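Local coordinates for uncharacterized protein (Bacteroides ovatus, PDB 4IRT) that is of unknown function but, as a beta-propeller protein with BNR-like repeats, is a putative neuraminidase, at residues Leu46-Arg51 against Gly84-Ser89; Tyr130-Gly135 against Gly189-Ser194; Ser337-Ala342 against Leu380-Gln385. All blocks are in the same frame, centred on the assembly; numbering follows the deposited sequence.

The three contacts share one architecture: each joins neighbouring blades of a beta-propeller at a different place around the ring. Interactions 1 and 3 are buried and wholly apolar, made by aliphatic side chains facing each other between two sheets. Interaction 2 lies partly at the surface, where the turns after the first strands of two blades meet; there an aliphatic pair is accompanied by a water bridging two main chains and by an exposed serine. No strand is shared, although R51 of interaction 1 packs on H381 of interaction 3, whereas interaction 2 stands apart. Interaction 3 differs in using the blade that combines strands from both chain ends.

Interaction 1 of 3, residues Leu46-Arg51 against Gly84-Ser89; sequences LVLGKR and GYIHVS
L48 and I86 meet tip to tip, CD1 of the leucine 4.2 Å from CD1 of the isoleucine, where strand 45-52 of one propeller blade faces strand 86-90 of the next. The strands run roughly antiparallel but belong to separate sheets: the CA atoms of L48 and I86, the nearest across the contact, are 9.5 Å apart, and side chains fill the interval. The first torsion sets L48 CG and I86 CG1 anti to the carbonyl carbon (-59° and -58°), and I86 then extends its CD1 away from its own backbone toward L48.

A second, looser apolar pair lies two residues along each strand. CD2 of L46 comes to 4.5 Å from CG2 of V88, both residues directing their CB atoms at the opposite sheet. Other largely apolar side chains pack around the two pairs: I76 touches both L46 and V88, while M78 and I80 of the same strand 76-80 lie against I86, which also meets Y36 of strand 34-40.

Polar groups of the two segments are engaged away from this interface. H87 spans D81 and Y99 with its two ring nitrogens, K50 NZ bonds to G106 O and Y36 OH, and R51 forms a salt bridge with E407, a residue of a further blade.

With all four touching residues buried and purely aliphatic, the two sheets are held here by dispersion and exclusion of water, so the fit between the two segments probably rests on side-chain shape, not on directional bonds.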
loop_
_atom_site.group_PDB
_atom_site.type_symbol
_atom_site.label_atom_id
_atom_site.label_comp_id
_atom_site.label_asym_id
_atom_site.label_seq_id
_atom_site.Cartn_x
_atom_site.Cartn_y
_atom_site.Cartn_z
ATOM N N LEU A 46 1.077 19.846 1.329
ATOM C CA LEU A 46 1.072 18.810 0.327
ATOM C C LEU A 46 1.790 19.366 -0.876
ATOM O O LEU A 46 1.373 20.403 -1.409
ATOM C CB LEU A 46 -0.382 18.489 -0.058
ATOM C CG LEU A 46 -0.632 17.745 -1.360
ATOM C CD1 LEU A 46 0.018 16.382 -1.311
ATOM C CD2 LEU A 46 -2.115 17.593 -1.600
ATOM N N VAL A 47 2.850 18.684 -1.289
ATOM C CA VAL A 47 3.602 19.008 -2.471
ATOM C C VAL A 47 3.317 17.922 -3.515
ATOM O O VAL A 47 3.306 16.725 -3.192
ATOM C CB VAL A 47 5.111 19.016 -2.147
ATOM C CG1 VAL A 47 5.947 19.210 -3.397
ATOM C CG2 VAL A 47 5.412 20.098 -1.121
ATOM N N LEU A 48 3.104 18.334 -4.768
ATOM C CA LEU A 48 3.026 17.407 -5.907
ATOM C C LEU A 48 4.185 17.710 -6.853
ATOM O O LEU A 48 4.551 18.875 -7.043
ATOM C CB LEU A 48 1.696 17.559 -6.645
ATOM C CG LEU A 48 0.405 17.334 -5.873
ATOM C CD1 LEU A 48 -0.775 17.468 -6.801
ATOM C CD2 LEU A 48 0.375 15.968 -5.198
ATOM N N GLY A 49 4.783 16.667 -7.414
ATOM C CA GLY A 49 5.866 16.816 -8.343
ATOM C C GLY A 49 5.774 15.872 -9.518
ATOM O O GLY A 49 5.088 14.869 -9.466
ATOM N N LYS A 50 6.490 16.212 -10.587
ATOM C CA LYS A 50 6.578 15.346 -11.733
ATOM C C LYS A 50 7.899 15.540 -12.462
ATOM O O LYS A 50 8.517 16.613 -12.387
ATOM C CB LYS A 50 5.411 15.581 -12.695
ATOM C CG LYS A 50 5.488 16.884 -13.468
ATOM C CD LYS A 50 4.190 17.215 -14.201
ATOM C CE LYS A 50 3.958 16.283 -15.381
ATOM N NZ LYS A 50 2.908 16.747 -16.342
ATOM N N ARG A 51 8.302 14.487 -13.177
ATOM C CA ARG A 51 9.430 14.526 -14.060
ATOM C C ARG A 51 9.178 13.635 -15.270
ATOM O O ARG A 51 8.329 12.716 -15.246
ATOM C CB ARG A 51 10.700 14.036 -13.356
ATOM C CG ARG A 51 10.637 12.600 -12.852
ATOM C CD ARG A 51 12.005 11.948 -12.724
ATOM N NE ARG A 51 11.921 10.601 -12.136
ATOM C CZ ARG A 51 12.922 9.715 -12.124
ATOM N NH1 ARG A 51 14.099 10.013 -12.680
ATOM N NH2 ARG A 51 12.777 8.536 -11.526
ATOM N N GLY A 84 -5.165 11.478 -17.719
ATOM C CA GLY A 84 -3.966 12.105 -17.235
ATOM C C GLY A 84 -4.184 13.062 -16.070
ATOM O O GLY A 84 -3.282 13.828 -15.753
ATOM N N TYR A 85 -5.359 13.031 -15.448
ATOM C CA TYR A 85 -5.658 13.871 -14.279
ATOM C C TYR A 85 -5.097 13.198 -13.028
ATOM O O TYR A 85 -5.218 11.990 -12.858
ATOM C CB TYR A 85 -7.167 14.105 -14.086
ATOM C CG TYR A 85 -7.766 15.015 -15.105
ATOM C CD1 TYR A 85 -8.254 14.523 -16.303
ATOM C CD2 TYR A 85 -7.856 16.372 -14.869
ATOM C CE1 TYR A 85 -8.798 15.367 -17.260
ATOM C CE2 TYR A 85 -8.387 17.231 -15.812
ATOM C CZ TYR A 85 -8.858 16.728 -17.008
ATOM O OH TYR A 85 -9.383 17.593 -17.953
ATOM N N ILE A 86 -4.439 13.984 -12.185
ATOM C CA ILE A 86 -4.056 13.506 -10.873
ATOM C C ILE A 86 -5.303 13.522 -9.979
ATOM O O ILE A 86 -6.027 14.523 -9.943
ATOM C CB ILE A 86 -2.986 14.385 -10.187
ATOM C CG1 ILE A 86 -1.710 14.491 -11.020
ATOM C CG2 ILE A 86 -2.678 13.833 -8.796
ATOM C CD1 ILE A 86 -0.730 15.542 -10.532
ATOM N N HIS A 87 -5.562 12.398 -9.302
ATOM C CA HIS A 87 -6.525 12.324 -8.226
ATOM C C HIS A 87 -5.733 12.144 -6.930
ATOM O O HIS A 87 -4.838 11.309 -6.879
ATOM C CB HIS A 87 -7.414 11.106 -8.398
ATOM C CG HIS A 87 -8.269 11.151 -9.618
ATOM N ND1 HIS A 87 -9.643 11.232 -9.563
ATOM C CD2 HIS A 87 -7.942 11.150 -10.933
ATOM C CE1 HIS A 87 -10.127 11.265 -10.793
ATOM N NE2 HIS A 87 -9.119 11.190 -11.641
ATOM N N VAL A 88 -6.072 12.903 -5.896
ATOM C CA VAL A 88 -5.321 12.843 -4.661
ATOM C C VAL A 88 -6.244 12.983 -3.454
ATOM O O VAL A 88 -7.147 13.817 -3.427
ATOM C CB VAL A 88 -4.189 13.897 -4.638
ATOM C CG1 VAL A 88 -4.757 15.304 -4.623
ATOM C CG2 VAL A 88 -3.251 13.664 -3.467
ATOM N N SER A 89 -5.993 12.156 -2.450
ATOM C CA SER A 89 -6.768 12.144 -1.230
ATOM C C SER A 89 -5.775 12.056 -0.073
ATOM O O SER A 89 -4.793 11.317 -0.141
ATOM C CB SER A 89 -7.780 10.976 -1.251
ATOM O OG SER A 89 -8.669 11.023 -0.138
#

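Interaction 2 of 3, residues Tyr130-Gly135 against Gly189-Ser194; sequences YPLSGG and GTIHLS
S133 and G189 bring their CA atoms to 5.2 Å, where two turns of adjacent beta-propeller blades approach each other. Each turn follows the first strand of its sheet, 124-131 in one blade and 178-185 in the other, and leads into the second. The turn after L132 is closed by a weak hydrogen bond from G135 N to L132 O. G189 adopts a positive phi of 88°, and its CA presents no side chain to the neighbouring turn; S133 OG rests 3.6 Å from that CA in a van der Waals contact.

Deeper in, L132 and I191 provide the apolar part. CD2 of L132 lies against the end of the isoleucine, 4.0 Å from I191 CD1 and nearly as close to CG1, the two side chains meeting at a slant. Neither CB is aimed at the other segment; the branch ends make the approach. L132 keeps CG anti to its carbonyl carbon (chi1 -63°); with chi2 near 178° the extended branch is CD1, and CD2, the branch turned off that line, is the one that meets I191.

The same residues lean on an Asp box, the S-x-D-x-G-x-T-W motif of BNR repeats: L132 touches N217, I191 packs on W221, and the backbone of I191 bonds to S214. D186 braces the turn of G189 by accepting from T190 N and from H192 NE2, while T190 CG2 lies over one face of the H192 ring.

Toward the surface one water joins the two main chains, accepting from S133 N at 2.8 Å and donating to G189 O at 2.9 Å.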
loop_
_atom_site.group_PDB
_atom_site.type_symbol
_atom_site.label_atom_id
_atom_site.label_comp_id
_atom_site.label_asym_id
_atom_site.label_seq_id
_atom_site.Cartn_x
_atom_site.Cartn_y
_atom_site.Cartn_z
ATOM N N TYR A 130 -6.525 2.709 -7.017
ATOM C CA TYR A 130 -6.036 1.671 -7.923
ATOM C C TYR A 130 -6.593 1.956 -9.296
ATOM O O TYR A 130 -7.774 2.325 -9.441
ATOM C CB TYR A 130 -6.470 0.269 -7.459
ATOM C CG TYR A 130 -6.115 -0.005 -6.020
ATOM C CD1 TYR A 130 -4.868 -0.511 -5.678
ATOM C CD2 TYR A 130 -7.012 0.307 -4.982
ATOM C CE1 TYR A 130 -4.519 -0.730 -4.362
ATOM C CE2 TYR A 130 -6.661 0.111 -3.663
ATOM C CZ TYR A 130 -5.418 -0.404 -3.355
ATOM O OH TYR A 130 -5.059 -0.601 -2.058
ATOM N N PRO A 131 -5.765 1.769 -10.337
ATOM C CA PRO A 131 -6.250 1.975 -11.687
ATOM C C PRO A 131 -6.948 0.733 -12.238
ATOM O O PRO A 131 -6.491 -0.383 -12.004
ATOM C CB PRO A 131 -4.956 2.235 -12.463
ATOM C CG PRO A 131 -4.005 1.321 -11.811
ATOM C CD PRO A 131 -4.370 1.303 -10.336
ATOM N N LEU A 132 -8.025 0.939 -12.983
ATOM C CA LEU A 132 -8.804 -0.138 -13.568
ATOM C C LEU A 132 -8.550 -0.113 -15.062
ATOM O O LEU A 132 -8.093 0.900 -15.606
ATOM C CB LEU A 132 -10.296 0.083 -13.322
ATOM C CG LEU A 132 -10.714 0.075 -11.844
ATOM C CD1 LEU A 132 -12.205 0.367 -11.760
ATOM C CD2 LEU A 132 -10.370 -1.264 -11.198
ATOM N N SER A 133 -8.863 -1.217 -15.724
ATOM C CA SER A 133 -8.729 -1.277 -17.184
ATOM C C SER A 133 -9.570 -0.192 -17.837
ATOM O O SER A 133 -10.660 0.107 -17.374
ATOM C CB SER A 133 -9.140 -2.656 -17.705
ATOM O OG SER A 133 -8.056 -3.535 -17.529
ATOM N N GLY A 134 -9.018 0.441 -18.864
ATOM C CA GLY A 134 -9.731 1.445 -19.625
ATOM C C GLY A 134 -9.645 2.879 -19.123
ATOM O O GLY A 134 -10.276 3.757 -19.685
ATOM N N GLY A 135 -8.925 3.133 -18.041
ATOM C CA GLY A 135 -8.747 4.503 -17.579
ATOM C C GLY A 135 -9.551 4.921 -16.361
ATOM O O GLY A 135 -9.248 5.945 -15.777
ATOM N N GLY A 189 -6.494 -6.591 -15.245
ATOM C CA GLY A 189 -7.569 -5.751 -14.739
ATOM C C GLY A 189 -8.361 -6.409 -13.616
ATOM O O GLY A 189 -9.372 -5.876 -13.192
ATOM N N THR A 190 -7.895 -7.556 -13.130
ATOM C CA THR A 190 -8.529 -8.212 -11.980
ATOM C C THR A 190 -8.165 -7.480 -10.675
ATOM O O THR A 190 -6.989 -7.152 -10.416
ATOM C CB THR A 190 -8.108 -9.694 -11.905
ATOM O OG1 THR A 190 -8.513 -10.350 -13.112
ATOM C CG2 THR A 190 -8.714 -10.414 -10.703
ATOM N N ILE A 191 -9.159 -7.276 -9.828
ATOM C CA ILE A 191 -8.933 -6.659 -8.523
ATOM C C ILE A 191 -8.711 -7.774 -7.520
ATOM O O ILE A 191 -9.604 -8.619 -7.321
ATOM C CB ILE A 191 -10.145 -5.829 -8.051
ATOM C CG1 ILE A 191 -10.528 -4.760 -9.083
ATOM C CG2 ILE A 191 -9.864 -5.226 -6.685
ATOM C CD1 ILE A 191 -11.885 -4.139 -8.825
ATOM N N HIS A 192 -7.546 -7.752 -6.869
ATOM C CA HIS A 192 -7.230 -8.685 -5.815
ATOM C C HIS A 192 -7.409 -8.020 -4.471
ATOM O O HIS A 192 -7.102 -6.849 -4.319
ATOM C CB HIS A 192 -5.777 -9.180 -5.952
ATOM C CG HIS A 192 -5.504 -9.880 -7.244
ATOM N ND1 HIS A 192 -5.570 -11.244 -7.364
ATOM C CD2 HIS A 192 -5.207 -9.407 -8.480
ATOM C CE1 HIS A 192 -5.325 -11.593 -8.616
ATOM N NE2 HIS A 192 -5.082 -10.496 -9.312
ATOM N N LEU A 193 -7.861 -8.789 -3.490
ATOM C CA LEU A 193 -8.083 -8.293 -2.129
ATOM C C LEU A 193 -7.676 -9.338 -1.112
ATOM O O LEU A 193 -8.113 -10.484 -1.191
ATOM C CB LEU A 193 -9.583 -8.002 -1.958
ATOM C CG LEU A 193 -10.133 -7.727 -0.558
ATOM C CD1 LEU A 193 -9.603 -6.439 0.013
ATOM C CD2 LEU A 193 -11.650 -7.677 -0.631
ATOM N N SER A 194 -6.855 -8.946 -0.144
ATOM C CA SER A 194 -6.529 -9.810 1.011
ATOM C C SER A 194 -6.609 -8.993 2.297
ATOM O O SER A 194 -6.544 -7.735 2.279
ATOM C CB SER A 194 -5.159 -10.462 0.874
ATOM O OG SER A 194 -4.148 -9.506 0.677
HETATM O O HOH W 1 -10.184 -3.333 -14.385
#

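Interaction 3 of 3, residues Ser337-Ala342 against Leu380-Gln385; sequences SRVSMA and LHLFVQ
V339 faces L382 and V384 with both of its methyl groups, at a place where the backbones stay well apart: the CA atoms of V339 and V384 are 8.0 Å from each other. From its CA, V339 sends CB toward the segment 380-385, and the two branches then part company. CG1, anti to the backbone N (chi1 176°), reaches CD1 of L382 at 4.1 Å, the valine and leucine side chains passing alongside in opposite directions. CG2, anti to the carbonyl carbon, lies 4.1 Å from CG1 of V384, and these two valines are inclined to each other. A single beta-branched residue is thus wedged against two alternate residues of strand 381-385, whose side chains emerge on the same face.

The apolar layer continues past L382. The selenium of selenomethionine M341 comes no nearer than 4.7 Å to L380 CD2, a loose approach, but M341 also packs on F327 and I329, and I329 in turn touches L382. Behind V339, its backbone bonds to L357 and to T358 OG1, just beyond strand 353-356. F383, between L382 and V384 in the strand, makes a cation-pi interaction with R24.

All three touching residues are buried, and the contact joins the sheet that holds strand 340-344 to the sheet in which strand 381-385 pairs with 401-407 and, beyond it, with the N-terminal strand 5-12. Such a composite blade, built from both ends of the chain, is the ring closure, often called a velcro, found in many beta-propellers.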
loop_
_atom_site.group_PDB
_atom_site.type_symbol
_atom_site.label_atom_id
_atom_site.label_comp_id
_atom_site.label_asym_id
_atom_site.label_seq_id
_atom_site.Cartn_x
_atom_site.Cartn_y
_atom_site.Cartn_z
ATOM N N SER A 337 18.605 -0.585 9.548
ATOM C CA SER A 337 17.445 0.160 9.032
ATOM C C SER A 337 17.707 0.781 7.668
ATOM O O SER A 337 17.187 1.852 7.331
ATOM C CB SER A 337 16.934 1.177 10.071
ATOM O OG SER A 337 16.785 0.538 11.335
ATOM N N ARG A 338 18.500 0.084 6.851
ATOM C CA ARG A 338 18.685 0.474 5.461
ATOM C C ARG A 338 17.453 0.055 4.654
ATOM O O ARG A 338 16.587 -0.672 5.153
ATOM C CB ARG A 338 19.972 -0.168 4.929
ATOM C CG ARG A 338 21.209 0.373 5.660
ATOM C CD ARG A 338 22.478 -0.395 5.336
ATOM N NE ARG A 338 23.653 0.218 5.955
ATOM C CZ ARG A 338 24.177 -0.170 7.116
ATOM N NH1 ARG A 338 23.638 -1.169 7.807
ATOM N NH2 ARG A 338 25.242 0.452 7.588
ATOM N N VAL A 339 17.344 0.538 3.423
ATOM C CA VAL A 339 16.382 -0.044 2.496
ATOM C C VAL A 339 17.023 -1.357 2.102
ATOM O O VAL A 339 18.185 -1.371 1.700
ATOM C CB VAL A 339 16.165 0.813 1.247
ATOM C CG1 VAL A 339 15.242 0.100 0.286
ATOM C CG2 VAL A 339 15.592 2.152 1.650
ATOM N N SER A 340 16.300 -2.461 2.248
ATOM C CA SER A 340 16.858 -3.766 1.909
ATOM C C SER A 340 15.974 -4.487 0.922
ATOM O O SER A 340 14.782 -4.151 0.790
ATOM C CB SER A 340 17.071 -4.596 3.167
ATOM O OG SER A 340 18.000 -3.993 4.080
HETATM N N MSE A 341 16.559 -5.465 0.215
HETATM C CA MSE A 341 15.833 -6.271 -0.757
HETATM C C MSE A 341 16.197 -7.720 -0.614
HETATM O O MSE A 341 17.368 -8.064 -0.460
HETATM C CB MSE A 341 16.086 -5.835 -2.203
HETATM C CG MSE A 341 15.361 -6.694 -3.243
HETATM SE SE MSE A 341 15.530 -5.742 -4.980
HETATM C CE MSE A 341 17.217 -6.602 -5.286
ATOM N N ALA A 342 15.187 -8.584 -0.688
ATOM C CA ALA A 342 15.393 -10.012 -0.810
ATOM C C ALA A 342 14.864 -10.481 -2.166
ATOM O O ALA A 342 13.818 -10.018 -2.629
ATOM C CB ALA A 342 14.716 -10.755 0.335
ATOM N N LEU A 380 11.557 -0.986 -11.115
ATOM C CA LEU A 380 11.164 -0.818 -9.709
ATOM C C LEU A 380 11.754 0.466 -9.168
ATOM O O LEU A 380 12.993 0.569 -8.967
ATOM C CB LEU A 380 11.648 -1.995 -8.848
ATOM C CG LEU A 380 11.306 -2.010 -7.359
ATOM C CD1 LEU A 380 9.788 -1.957 -7.197
ATOM C CD2 LEU A 380 11.891 -3.250 -6.693
ATOM N N HIS A 381 10.881 1.426 -8.948
ATOM C CA HIS A 381 11.243 2.714 -8.371
ATOM C C HIS A 381 10.559 2.805 -7.034
ATOM O O HIS A 381 9.347 2.542 -6.924
ATOM C CB HIS A 381 10.802 3.856 -9.274
ATOM C CG HIS A 381 11.631 4.009 -10.517
ATOM N ND1 HIS A 381 11.563 5.135 -11.305
ATOM C CD2 HIS A 381 12.534 3.185 -11.119
ATOM C CE1 HIS A 381 12.381 5.006 -12.339
ATOM N NE2 HIS A 381 12.980 3.828 -12.255
ATOM N N LEU A 382 11.356 3.134 -6.028
ATOM C CA LEU A 382 10.903 3.269 -4.653
ATOM C C LEU A 382 10.953 4.717 -4.181
ATOM O O LEU A 382 11.920 5.460 -4.454
ATOM C CB LEU A 382 11.788 2.412 -3.739
ATOM C CG LEU A 382 11.864 0.913 -3.990
ATOM C CD1 LEU A 382 12.955 0.247 -3.166
ATOM C CD2 LEU A 382 10.518 0.299 -3.645
ATOM N N PHE A 383 9.936 5.083 -3.400
ATOM C CA PHE A 383 9.902 6.313 -2.612
ATOM C C PHE A 383 10.764 6.095 -1.369
ATOM O O PHE A 383 10.426 5.286 -0.499
ATOM C CB PHE A 383 8.449 6.645 -2.206
ATOM C CG PHE A 383 8.270 8.005 -1.520
ATOM C CD1 PHE A 383 8.749 8.232 -0.222
ATOM C CD2 PHE A 383 7.623 9.054 -2.162
ATOM C CE1 PHE A 383 8.592 9.482 0.414
ATOM C CE2 PHE A 383 7.451 10.282 -1.532
ATOM C CZ PHE A 383 7.945 10.518 -0.242
ATOM N N VAL A 384 11.863 6.824 -1.267
ATOM C CA VAL A 384 12.835 6.613 -0.187
ATOM C C VAL A 384 13.093 7.942 0.537
ATOM O O VAL A 384 13.451 8.926 -0.079
ATOM C CB VAL A 384 14.138 6.040 -0.750
ATOM C CG1 VAL A 384 15.223 5.970 0.318
ATOM C CG2 VAL A 384 13.881 4.642 -1.299
ATOM N N GLN A 385 12.941 7.926 1.857
ATOM C CA GLN A 385 13.168 9.094 2.709
ATOM C C GLN A 385 13.378 8.588 4.132
ATOM O O GLN A 385 12.625 7.746 4.608
ATOM C CB GLN A 385 11.946 10.009 2.719
ATOM C CG GLN A 385 12.177 11.273 3.487
ATOM C CD GLN A 385 10.939 12.043 3.809
ATOM O OE1 GLN A 385 9.820 11.548 3.703
ATOM N NE2 GLN A 385 11.136 13.285 4.219
#